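Local coordinates for proteasome assembly chaperone family protein (Thermoplasma acidophilum, PDB 3GAA) that is of unknown function but belongs to the PAC2 family and may, like its relatives, act in proteasome assembly, at residues N23-A34 against S86-P97; P65-K74 against Q229-L240. All coordinates share one frame; numbering follows the deposited sequence.

Following the chain from its N terminus, residues 23-34 enter the central mixed sheet as strand 28-32, and the chain then passes through helix 39-51 and strand 54-60 before reaching 65-74. Strand 79-83 comes next, and 86-97 returns beside strand 28-32, so contact 1 closes a loop of 51 intervening residues. Contact 2 starts within that loop and closes a longer one, of 154 residues, on helix 219-243 close to the C terminus; the two contacts therefore cross. Contact 1 joins neighbouring strands of the sheet, while contact 2 ties a peripheral segment to the C-terminal helix. Their centres lie 21 Å apart, yet P97 packs on both P65 and Y237, bringing the two together.

Contact 1. Residues N23-A34 against S86-P97; sequences NYNNPVVLCGFA and SNTVLVAMCEVP
L90 lies alongside P27, both side chains pointing the same way, with L90 CG 3.9 Å from P27 CB. Its CG stands anti to the carbonyl carbon (chi1 -58°), and from there the branches part: CD1 approaches V29 CG2, while CD2 meets Y24 CE1 at 3.7 Å, the tyrosine and leucine crossing at about a right angle. N87 packs on the same ring, its amide plane turned 63° from it and OD1 3.2 Å from Y24 CE1. W113 and V117 of helix 103-117 cover this face. On the other face V28 and V89 run side by side, CG1 of V28 to CG2 of V89, and L30 CD1 reaches obliquely to V89 CG1 at 3.9 Å. V91, on this face too, packs against helix 39-51. Between the faces the parallel strands are joined by backbone bonds, among them L30 N to L90 O at 2.9 Å and nearly straight (174°). Before the strands begin, N25 ND2 gives S86 O a bond of 2.8 Å, with the oxygen close to the amide plane. The chemistry is that of the centre of an alpha/beta sheet: polar backbone groups are paired between the strands, while aliphatic side chains on both faces meet helices.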
loop_
_atom_site.group_PDB
_atom_site.type_symbol
_atom_site.label_atom_id
_atom_site.label_comp_id
_atom_site.label_asym_id
_atom_site.label_seq_id
_atom_site.Cartn_x
_atom_site.Cartn_y
_atom_site.Cartn_z
ATOM N N ASN A 23 -16.168 -15.740 -21.294
ATOM C CA ASN A 23 -15.893 -16.911 -22.130
ATOM C C ASN A 23 -16.251 -18.254 -21.418
ATOM O O ASN A 23 -15.526 -19.258 -21.555
ATOM C CB ASN A 23 -14.442 -16.869 -22.682
ATOM C CG ASN A 23 -13.397 -16.803 -21.580
ATOM O OD1 ASN A 23 -13.737 -16.890 -20.406
ATOM N ND2 ASN A 23 -12.133 -16.640 -21.945
ATOM N N TYR A 24 -17.365 -18.241 -20.663
ATOM C CA TYR A 24 -17.934 -19.426 -20.014
ATOM C C TYR A 24 -19.431 -19.335 -20.017
ATOM O O TYR A 24 -19.993 -18.357 -19.519
ATOM C CB TYR A 24 -17.485 -19.561 -18.559
ATOM C CG TYR A 24 -16.080 -20.030 -18.453
ATOM C CD1 TYR A 24 -15.762 -21.328 -18.758
ATOM C CD2 TYR A 24 -15.056 -19.170 -18.093
ATOM C CE1 TYR A 24 -14.467 -21.779 -18.688
ATOM C CE2 TYR A 24 -13.737 -19.613 -18.009
ATOM C CZ TYR A 24 -13.463 -20.919 -18.323
ATOM O OH TYR A 24 -12.191 -21.391 -18.306
ATOM N N ASN A 25 -20.081 -20.370 -20.545
ATOM C CA ASN A 25 -21.537 -20.446 -20.548
ATOM C C ASN A 25 -21.983 -21.131 -19.305
ATOM O O ASN A 25 -22.370 -22.274 -19.314
ATOM C CB ASN A 25 -22.023 -21.158 -21.805
ATOM C CG ASN A 25 -21.473 -20.483 -23.086
ATOM O OD1 ASN A 25 -21.825 -19.328 -23.366
ATOM N ND2 ASN A 25 -20.558 -21.165 -23.825
ATOM N N ASN A 26 -21.849 -20.434 -18.203
ATOM C CA ASN A 26 -22.532 -20.799 -16.952
ATOM C C ASN A 26 -22.354 -22.179 -16.291
ATOM O O ASN A 26 -23.315 -22.795 -15.833
ATOM C CB ASN A 26 -23.994 -20.501 -17.102
ATOM C CG ASN A 26 -24.408 -19.561 -16.071
ATOM O OD1 ASN A 26 -24.008 -18.369 -16.128
ATOM N ND2 ASN A 26 -25.076 -20.075 -15.012
ATOM N N PRO A 27 -21.098 -22.602 -16.172
ATOM C CA PRO A 27 -20.731 -23.996 -16.108
ATOM C C PRO A 27 -21.090 -24.664 -14.808
ATOM O O PRO A 27 -21.230 -23.983 -13.794
ATOM C CB PRO A 27 -19.216 -23.940 -16.269
ATOM C CG PRO A 27 -18.833 -22.610 -15.744
ATOM C CD PRO A 27 -19.928 -21.715 -16.093
ATOM N N VAL A 28 -21.280 -25.977 -14.849
ATOM C CA VAL A 28 -21.415 -26.751 -13.613
ATOM C C VAL A 28 -20.051 -27.308 -13.287
ATOM O O VAL A 28 -19.424 -27.912 -14.178
ATOM C CB VAL A 28 -22.441 -27.909 -13.671
ATOM C CG1 VAL A 28 -22.408 -28.593 -14.937
ATOM C CG2 VAL A 28 -22.109 -28.887 -12.606
ATOM N N VAL A 29 -19.596 -27.113 -12.046
ATOM C CA VAL A 29 -18.239 -27.489 -11.678
ATOM C C VAL A 29 -18.166 -28.738 -10.814
ATOM O O VAL A 29 -18.712 -28.764 -9.721
ATOM C CB VAL A 29 -17.492 -26.353 -10.989
ATOM C CG1 VAL A 29 -16.066 -26.780 -10.714
ATOM C CG2 VAL A 29 -17.482 -25.102 -11.894
ATOM N N LEU A 30 -17.461 -29.755 -11.291
ATOM C CA LEU A 30 -17.335 -31.002 -10.548
ATOM C C LEU A 30 -15.947 -31.102 -9.948
ATOM O O LEU A 30 -14.979 -30.845 -10.637
ATOM C CB LEU A 30 -17.572 -32.182 -11.493
ATOM C CG LEU A 30 -18.837 -32.119 -12.371
ATOM C CD1 LEU A 30 -18.715 -33.094 -13.567
ATOM C CD2 LEU A 30 -20.129 -32.348 -11.556
ATOM N N CYS A 31 -15.833 -31.516 -8.680
ATOM C CA CYS A 31 -14.522 -31.603 -7.989
ATOM C C CYS A 31 -14.145 -32.941 -7.454
ATOM O O CYS A 31 -15.009 -33.638 -6.920
ATOM C CB CYS A 31 -14.540 -30.721 -6.772
ATOM S SG CYS A 31 -15.056 -29.147 -7.222
ATOM N N GLY A 32 -12.847 -33.242 -7.503
ATOM C CA GLY A 32 -12.291 -34.454 -6.937
ATOM C C GLY A 32 -10.955 -34.175 -6.260
ATOM O O GLY A 32 -10.001 -33.703 -6.871
ATOM N N PHE A 33 -10.887 -34.503 -4.984
ATOM C CA PHE A 33 -9.654 -34.354 -4.225
ATOM C C PHE A 33 -9.182 -35.678 -3.700
ATOM O O PHE A 33 -9.858 -36.679 -3.761
ATOM C CB PHE A 33 -9.843 -33.333 -3.113
ATOM C CG PHE A 33 -10.436 -32.069 -3.606
ATOM C CD1 PHE A 33 -9.635 -31.096 -4.185
ATOM C CD2 PHE A 33 -11.837 -31.897 -3.604
ATOM C CE1 PHE A 33 -10.194 -29.956 -4.700
ATOM C CE2 PHE A 33 -12.434 -30.763 -4.124
ATOM C CZ PHE A 33 -11.615 -29.773 -4.676
ATOM N N ALA A 34 -7.974 -35.658 -3.207
ATOM C CA ALA A 34 -7.273 -36.832 -2.860
ATOM C C ALA A 34 -7.561 -37.067 -1.394
ATOM O O ALA A 34 -6.679 -36.865 -0.580
ATOM C CB ALA A 34 -5.767 -36.604 -3.117
ATOM N N SER A 86 -17.957 -26.565 -24.805
ATOM C CA SER A 86 -18.897 -25.463 -24.702
ATOM C C SER A 86 -18.632 -24.632 -23.496
ATOM O O SER A 86 -19.319 -23.664 -23.278
ATOM C CB SER A 86 -20.262 -26.048 -24.563
ATOM O OG SER A 86 -20.153 -27.404 -24.959
ATOM N N ASN A 87 -17.660 -25.008 -22.686
ATOM C CA ASN A 87 -17.425 -24.325 -21.423
ATOM C C ASN A 87 -18.698 -24.247 -20.551
ATOM O O ASN A 87 -19.018 -23.237 -19.954
ATOM C CB ASN A 87 -16.755 -22.983 -21.684
ATOM C CG ASN A 87 -15.383 -23.138 -22.336
ATOM O OD1 ASN A 87 -14.358 -23.029 -21.679
ATOM N ND2 ASN A 87 -15.365 -23.439 -23.635
ATOM N N THR A 88 -19.389 -25.385 -20.495
ATOM C CA THR A 88 -20.536 -25.630 -19.631
ATOM C C THR A 88 -20.277 -26.621 -18.493
ATOM O O THR A 88 -21.117 -26.773 -17.625
ATOM C CB THR A 88 -21.699 -26.206 -20.438
ATOM O OG1 THR A 88 -21.162 -27.062 -21.449
ATOM C CG2 THR A 88 -22.513 -25.102 -21.093
ATOM N N VAL A 89 -19.139 -27.301 -18.476
ATOM C CA VAL A 89 -18.816 -28.188 -17.362
ATOM C C VAL A 89 -17.336 -27.996 -17.087
ATOM O O VAL A 89 -16.504 -28.119 -17.993
ATOM C CB VAL A 89 -19.048 -29.696 -17.708
ATOM C CG1 VAL A 89 -18.655 -30.580 -16.532
ATOM C CG2 VAL A 89 -20.478 -29.982 -18.169
ATOM N N LEU A 90 -17.007 -27.684 -15.849
ATOM C CA LEU A 90 -15.637 -27.653 -15.488
ATOM C C LEU A 90 -15.371 -28.831 -14.566
ATOM O O LEU A 90 -16.282 -29.346 -13.883
ATOM C CB LEU A 90 -15.298 -26.341 -14.786
ATOM C CG LEU A 90 -15.561 -25.012 -15.513
ATOM C CD1 LEU A 90 -15.052 -23.906 -14.659
ATOM C CD2 LEU A 90 -14.902 -24.919 -16.843
ATOM N N VAL A 91 -14.121 -29.263 -14.544
ATOM C CA VAL A 91 -13.673 -30.197 -13.520
ATOM C C VAL A 91 -12.429 -29.651 -12.820
ATOM O O VAL A 91 -11.501 -29.181 -13.452
ATOM C CB VAL A 91 -13.356 -31.603 -14.056
ATOM C CG1 VAL A 91 -12.604 -32.386 -12.953
ATOM C CG2 VAL A 91 -14.677 -32.312 -14.625
ATOM N N ALA A 92 -12.458 -29.680 -11.497
ATOM C CA ALA A 92 -11.361 -29.239 -10.706
ATOM C C ALA A 92 -10.897 -30.497 -10.037
ATOM O O ALA A 92 -11.709 -31.193 -9.429
ATOM C CB ALA A 92 -11.843 -28.223 -9.703
ATOM N N MET A 93 -9.623 -30.832 -10.194
ATOM C CA MET A 93 -9.069 -32.005 -9.508
ATOM C C MET A 93 -7.738 -31.758 -8.936
ATOM O O MET A 93 -6.911 -31.071 -9.528
ATOM C CB MET A 93 -8.918 -33.234 -10.396
ATOM C CG MET A 93 -7.948 -33.142 -11.581
ATOM S SD MET A 93 -8.178 -34.728 -12.445
ATOM C CE MET A 93 -7.478 -34.613 -14.086
ATOM N N CYS A 94 -7.526 -32.391 -7.792
ATOM C CA CYS A 94 -6.243 -32.379 -7.154
ATOM C C CYS A 94 -5.776 -33.777 -6.764
ATOM O O CYS A 94 -6.429 -34.460 -6.001
ATOM C CB CYS A 94 -6.318 -31.481 -5.947
ATOM S SG CYS A 94 -4.634 -31.157 -5.327
ATOM N N GLU A 95 -4.643 -34.188 -7.297
ATOM C CA GLU A 95 -4.197 -35.567 -7.198
ATOM C C GLU A 95 -3.402 -35.931 -5.948
ATOM O O GLU A 95 -2.972 -37.073 -5.825
ATOM C CB GLU A 95 -3.325 -35.880 -8.394
ATOM C CG GLU A 95 -4.041 -35.689 -9.717
ATOM C CD GLU A 95 -3.311 -36.307 -10.937
ATOM O OE1 GLU A 95 -2.268 -35.740 -11.333
ATOM O OE2 GLU A 95 -3.807 -37.313 -11.545
ATOM N N VAL A 96 -3.153 -34.969 -5.062
ATOM C CA VAL A 96 -2.307 -35.173 -3.908
ATOM C C VAL A 96 -2.981 -34.500 -2.729
ATOM O O VAL A 96 -3.629 -33.492 -2.880
ATOM C CB VAL A 96 -0.833 -34.657 -4.118
ATOM C CG1 VAL A 96 -0.247 -35.247 -5.384
ATOM C CG2 VAL A 96 -0.726 -33.151 -4.144
ATOM N N PRO A 97 -2.863 -35.064 -1.541
ATOM C CA PRO A 97 -3.770 -34.543 -0.545
ATOM C C PRO A 97 -3.339 -33.199 0.034
ATOM O O PRO A 97 -2.148 -32.928 0.208
ATOM C CB PRO A 97 -3.781 -35.644 0.506
ATOM C CG PRO A 97 -2.449 -36.379 0.318
ATOM C CD PRO A 97 -2.090 -36.234 -1.079
#

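Contact 2. Residues P65-K74 against Q229-L240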
loop_
_atom_site.group_PDB
_atom_site.type_symbol
_atom_site.label_atom_id
_atom_site.label_comp_id
_atom_site.label_asym_id
_atom_site.label_seq_id
_atom_site.Cartn_x
_atom_site.Cartn_y
_atom_site.Cartn_z
ATOM N N PRO A 65 1.136 -29.549 -1.892
ATOM C CA PRO A 65 2.484 -30.124 -1.912
ATOM C C PRO A 65 3.138 -29.876 -3.263
ATOM O O PRO A 65 2.488 -30.108 -4.307
ATOM C CB PRO A 65 2.242 -31.600 -1.681
ATOM C CG PRO A 65 0.958 -31.646 -0.887
ATOM C CD PRO A 65 0.141 -30.472 -1.343
ATOM N N PRO A 66 4.390 -29.357 -3.256
ATOM C CA PRO A 66 5.120 -28.825 -4.398
ATOM C C PRO A 66 5.813 -29.933 -5.158
ATOM O O PRO A 66 6.995 -29.846 -5.542
ATOM C CB PRO A 66 6.108 -27.872 -3.732
ATOM C CG PRO A 66 6.431 -28.567 -2.524
ATOM C CD PRO A 66 5.135 -29.113 -2.029
ATOM N N VAL A 67 5.013 -30.943 -5.431
ATOM C CA VAL A 67 5.432 -32.231 -5.907
ATOM C C VAL A 67 4.860 -32.320 -7.304
ATOM O O VAL A 67 3.750 -31.862 -7.527
ATOM C CB VAL A 67 4.756 -33.229 -5.033
ATOM C CG1 VAL A 67 4.302 -34.385 -5.838
ATOM C CG2 VAL A 67 5.651 -33.609 -3.923
ATOM N N ALA A 68 5.597 -32.866 -8.257
ATOM C CA ALA A 68 5.050 -33.095 -9.610
ATOM C C ALA A 68 4.609 -34.553 -9.739
ATOM O O ALA A 68 5.267 -35.445 -9.187
ATOM C CB ALA A 68 6.059 -32.740 -10.667
ATOM N N VAL A 69 3.489 -34.803 -10.429
ATOM C CA VAL A 69 3.092 -36.191 -10.714
ATOM C C VAL A 69 3.575 -36.660 -12.090
ATOM O O VAL A 69 3.496 -35.950 -13.069
ATOM C CB VAL A 69 1.599 -36.474 -10.492
ATOM C CG1 VAL A 69 0.819 -35.211 -10.402
ATOM C CG2 VAL A 69 1.078 -37.377 -11.570
ATOM N N PHE A 70 4.146 -37.851 -12.121
ATOM C CA PHE A 70 4.695 -38.422 -13.329
ATOM C C PHE A 70 4.283 -39.887 -13.454
ATOM O O PHE A 70 5.000 -40.675 -14.055
ATOM C CB PHE A 70 6.207 -38.300 -13.282
ATOM C CG PHE A 70 6.894 -38.689 -14.554
ATOM C CD1 PHE A 70 6.576 -38.066 -15.749
ATOM C CD2 PHE A 70 7.914 -39.667 -14.548
ATOM C CE1 PHE A 70 7.252 -38.425 -16.948
ATOM C CE2 PHE A 70 8.588 -40.027 -15.722
ATOM C CZ PHE A 70 8.251 -39.402 -16.927
ATOM N N VAL A 71 3.127 -40.262 -12.900
ATOM C CA VAL A 71 2.701 -41.652 -12.942
ATOM C C VAL A 71 2.249 -41.896 -14.350
ATOM O O VAL A 71 1.669 -41.008 -14.993
ATOM C CB VAL A 71 1.584 -41.990 -11.930
ATOM C CG1 VAL A 71 0.234 -41.426 -12.394
ATOM C CG2 VAL A 71 1.531 -43.519 -11.687
ATOM N N GLY A 72 2.550 -43.094 -14.836
ATOM C CA GLY A 72 2.395 -43.422 -16.239
ATOM C C GLY A 72 3.174 -42.511 -17.187
ATOM O O GLY A 72 2.706 -42.244 -18.303
ATOM N N GLY A 73 4.337 -42.009 -16.771
ATOM C CA GLY A 73 5.144 -41.135 -17.628
ATOM C C GLY A 73 4.435 -39.915 -18.238
ATOM O O GLY A 73 4.830 -39.432 -19.303
ATOM N N LYS A 74 3.407 -39.403 -17.568
ATOM C CA LYS A 74 2.768 -38.179 -18.011
ATOM C C LYS A 74 3.116 -37.146 -16.954
ATOM O O LYS A 74 2.611 -37.200 -15.842
ATOM C CB LYS A 74 1.234 -38.356 -18.166
ATOM C CG LYS A 74 0.805 -39.822 -18.538
ATOM C CD LYS A 74 -0.760 -40.045 -18.681
ATOM C CE LYS A 74 -1.584 -39.779 -17.356
ATOM N NZ LYS A 74 -1.543 -40.901 -16.289
ATOM N N GLN A 229 -2.600 -46.590 -10.974
ATOM C CA GLN A 229 -1.857 -45.328 -10.983
ATOM C C GLN A 229 -2.008 -44.494 -9.714
ATOM O O GLN A 229 -1.027 -44.152 -9.090
ATOM C CB GLN A 229 -2.245 -44.494 -12.187
ATOM C CG GLN A 229 -1.913 -45.147 -13.512
ATOM C CD GLN A 229 -2.013 -44.170 -14.630
ATOM O OE1 GLN A 229 -2.532 -43.048 -14.451
ATOM N NE2 GLN A 229 -1.501 -44.554 -15.793
ATOM N N ILE A 230 -3.236 -44.185 -9.338
ATOM C CA ILE A 230 -3.490 -43.424 -8.126
ATOM C C ILE A 230 -2.898 -44.067 -6.859
ATOM O O ILE A 230 -2.418 -43.377 -5.966
ATOM C CB ILE A 230 -5.009 -43.263 -7.898
ATOM C CG1 ILE A 230 -5.496 -41.924 -8.422
ATOM C CG2 ILE A 230 -5.343 -43.365 -6.406
ATOM C CD1 ILE A 230 -5.119 -41.642 -9.868
ATOM N N LYS A 231 -2.974 -45.391 -6.786
ATOM C CA LYS A 231 -2.462 -46.159 -5.660
ATOM C C LYS A 231 -0.959 -45.981 -5.551
ATOM O O LYS A 231 -0.445 -45.790 -4.482
ATOM C CB LYS A 231 -2.781 -47.634 -5.885
ATOM C CG LYS A 231 -3.221 -48.412 -4.682
ATOM C CD LYS A 231 -2.103 -49.282 -4.105
ATOM C CE LYS A 231 -2.619 -50.546 -3.364
ATOM N NZ LYS A 231 -2.719 -51.771 -4.255
ATOM N N LYS A 232 -0.261 -46.031 -6.675
ATOM C CA LYS A 232 1.177 -45.805 -6.695
ATOM C C LYS A 232 1.545 -44.457 -6.080
ATOM O O LYS A 232 2.581 -44.268 -5.438
ATOM C CB LYS A 232 1.698 -45.806 -8.125
ATOM C CG LYS A 232 1.866 -47.155 -8.778
ATOM C CD LYS A 232 2.984 -47.051 -9.835
ATOM C CE LYS A 232 2.801 -47.988 -11.016
ATOM N NZ LYS A 232 2.808 -49.414 -10.573
ATOM N N ILE A 233 0.700 -43.491 -6.289
ATOM C CA ILE A 233 1.028 -42.192 -5.823
ATOM C C ILE A 233 0.586 -41.922 -4.371
ATOM O O ILE A 233 1.276 -41.211 -3.630
ATOM C CB ILE A 233 0.406 -41.131 -6.750
ATOM C CG1 ILE A 233 1.027 -41.215 -8.148
ATOM C CG2 ILE A 233 0.587 -39.739 -6.165
ATOM C CD1 ILE A 233 0.298 -40.395 -9.188
ATOM N N GLU A 234 -0.572 -42.464 -3.992
ATOM C CA GLU A 234 -0.986 -42.472 -2.604
ATOM C C GLU A 234 0.268 -42.969 -1.863
ATOM O O GLU A 234 0.759 -42.314 -0.963
ATOM C CB GLU A 234 -2.267 -43.369 -2.369
ATOM C CG GLU A 234 -3.708 -42.738 -2.856
ATOM C CD GLU A 234 -5.028 -43.713 -2.865
ATOM O OE1 GLU A 234 -5.004 -44.898 -3.372
ATOM O OE2 GLU A 234 -6.129 -43.222 -2.402
ATOM N N GLU A 235 0.838 -44.069 -2.330
ATOM C CA GLU A 235 1.903 -44.768 -1.634
ATOM C C GLU A 235 3.242 -44.111 -1.612
ATOM O O GLU A 235 3.920 -44.155 -0.596
ATOM C CB GLU A 235 2.076 -46.174 -2.183
ATOM C CG GLU A 235 0.891 -47.008 -1.784
ATOM C CD GLU A 235 0.893 -48.397 -2.368
ATOM O OE1 GLU A 235 1.398 -48.600 -3.528
ATOM O OE2 GLU A 235 0.351 -49.289 -1.656
ATOM N N GLN A 236 3.679 -43.538 -2.715
ATOM C CA GLN A 236 4.956 -42.860 -2.669
ATOM C C GLN A 236 4.796 -41.532 -1.943
ATOM O O GLN A 236 5.732 -41.000 -1.384
ATOM C CB GLN A 236 5.522 -42.688 -4.061
ATOM C CG GLN A 236 5.779 -44.002 -4.767
ATOM C CD GLN A 236 6.288 -43.795 -6.183
ATOM O OE1 GLN A 236 6.925 -42.752 -6.485
ATOM N NE2 GLN A 236 6.008 -44.779 -7.075
ATOM N N TYR A 237 3.590 -41.003 -1.899
ATOM C CA TYR A 237 3.413 -39.758 -1.176
ATOM C C TYR A 237 3.465 -40.006 0.337
ATOM O O TYR A 237 3.992 -39.181 1.075
ATOM C CB TYR A 237 2.136 -39.014 -1.586
ATOM C CG TYR A 237 2.062 -37.648 -0.951
ATOM C CD1 TYR A 237 2.884 -36.621 -1.394
ATOM C CD2 TYR A 237 1.199 -37.398 0.111
ATOM C CE1 TYR A 237 2.839 -35.366 -0.805
ATOM C CE2 TYR A 237 1.153 -36.175 0.718
ATOM C CZ TYR A 237 1.977 -35.147 0.267
ATOM O OH TYR A 237 1.934 -33.909 0.870
ATOM N N LYS A 238 2.927 -41.123 0.808
ATOM C CA LYS A 238 3.033 -41.420 2.233
ATOM C C LYS A 238 4.505 -41.579 2.601
ATOM O O LYS A 238 4.960 -40.977 3.567
ATOM C CB LYS A 238 2.226 -42.664 2.612
ATOM C CG LYS A 238 0.780 -42.386 3.096
ATOM C CD LYS A 238 -0.013 -43.701 3.338
ATOM C CE LYS A 238 -0.489 -44.369 1.970
ATOM N NZ LYS A 238 -0.323 -45.888 1.880
ATOM N N GLU A 239 5.234 -42.366 1.803
ATOM C CA GLU A 239 6.694 -42.498 1.907
ATOM C C GLU A 239 7.441 -41.175 1.914
ATOM O O GLU A 239 8.448 -41.022 2.586
ATOM C CB GLU A 239 7.254 -43.245 0.711
ATOM C CG GLU A 239 6.834 -44.655 0.611
ATOM C CD GLU A 239 7.602 -45.366 -0.464
ATOM O OE1 GLU A 239 8.713 -45.875 -0.161
ATOM O OE2 GLU A 239 7.099 -45.398 -1.612
ATOM N N LEU A 240 7.002 -40.239 1.096
ATOM C CA LEU A 240 7.625 -38.951 1.137
ATOM C C LEU A 240 7.303 -38.378 2.498
ATOM O O LEU A 240 8.180 -37.905 3.179
ATOM C CB LEU A 240 7.127 -38.023 0.031
ATOM C CG LEU A 240 7.886 -36.696 -0.077
ATOM C CD1 LEU A 240 9.166 -36.945 -0.835
ATOM C CD2 LEU A 240 7.032 -35.582 -0.724
#
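The Y237 ring is met obliquely by P65, whose CG lies 3.8 Å from Y237 CZ, the two side chains crossing at about a right angle. Y237 CG is anti to the backbone N (chi1 -173°), which carries the ring out from helix 219-243 to the proline. The other aromatic ring, F70, has G73 CA of its own turn over one face, offset toward the rim. Along the helix, in a region predicted to be coiled coil, I233 and V71 cross obliquely: I233 CD1 meets both CB and CG1 of V71, and it also lies 3.9 Å from V69 CG2. The side chains of L240 and V67 slide past each other in opposite directions, with CD2 of L240 4.0 Å from CG2 of V67. At the other end Q229, extended beyond CG, lays its CB against both methyls of V71, and its OE1 sits 3.0 Å from K74 NZ. Cutting Q229 back to an alanine is likely to leave K74 NZ without the oxygen beside it and open a gap next to V71 CG1. A162 of a neighbouring subunit packs on I233. The helix is thus held to 65-74 mainly by apolar packing, while the backbone of A68 and V69 pairs antiparallel with a strand of that subunit, so that a sheet runs on across the interface.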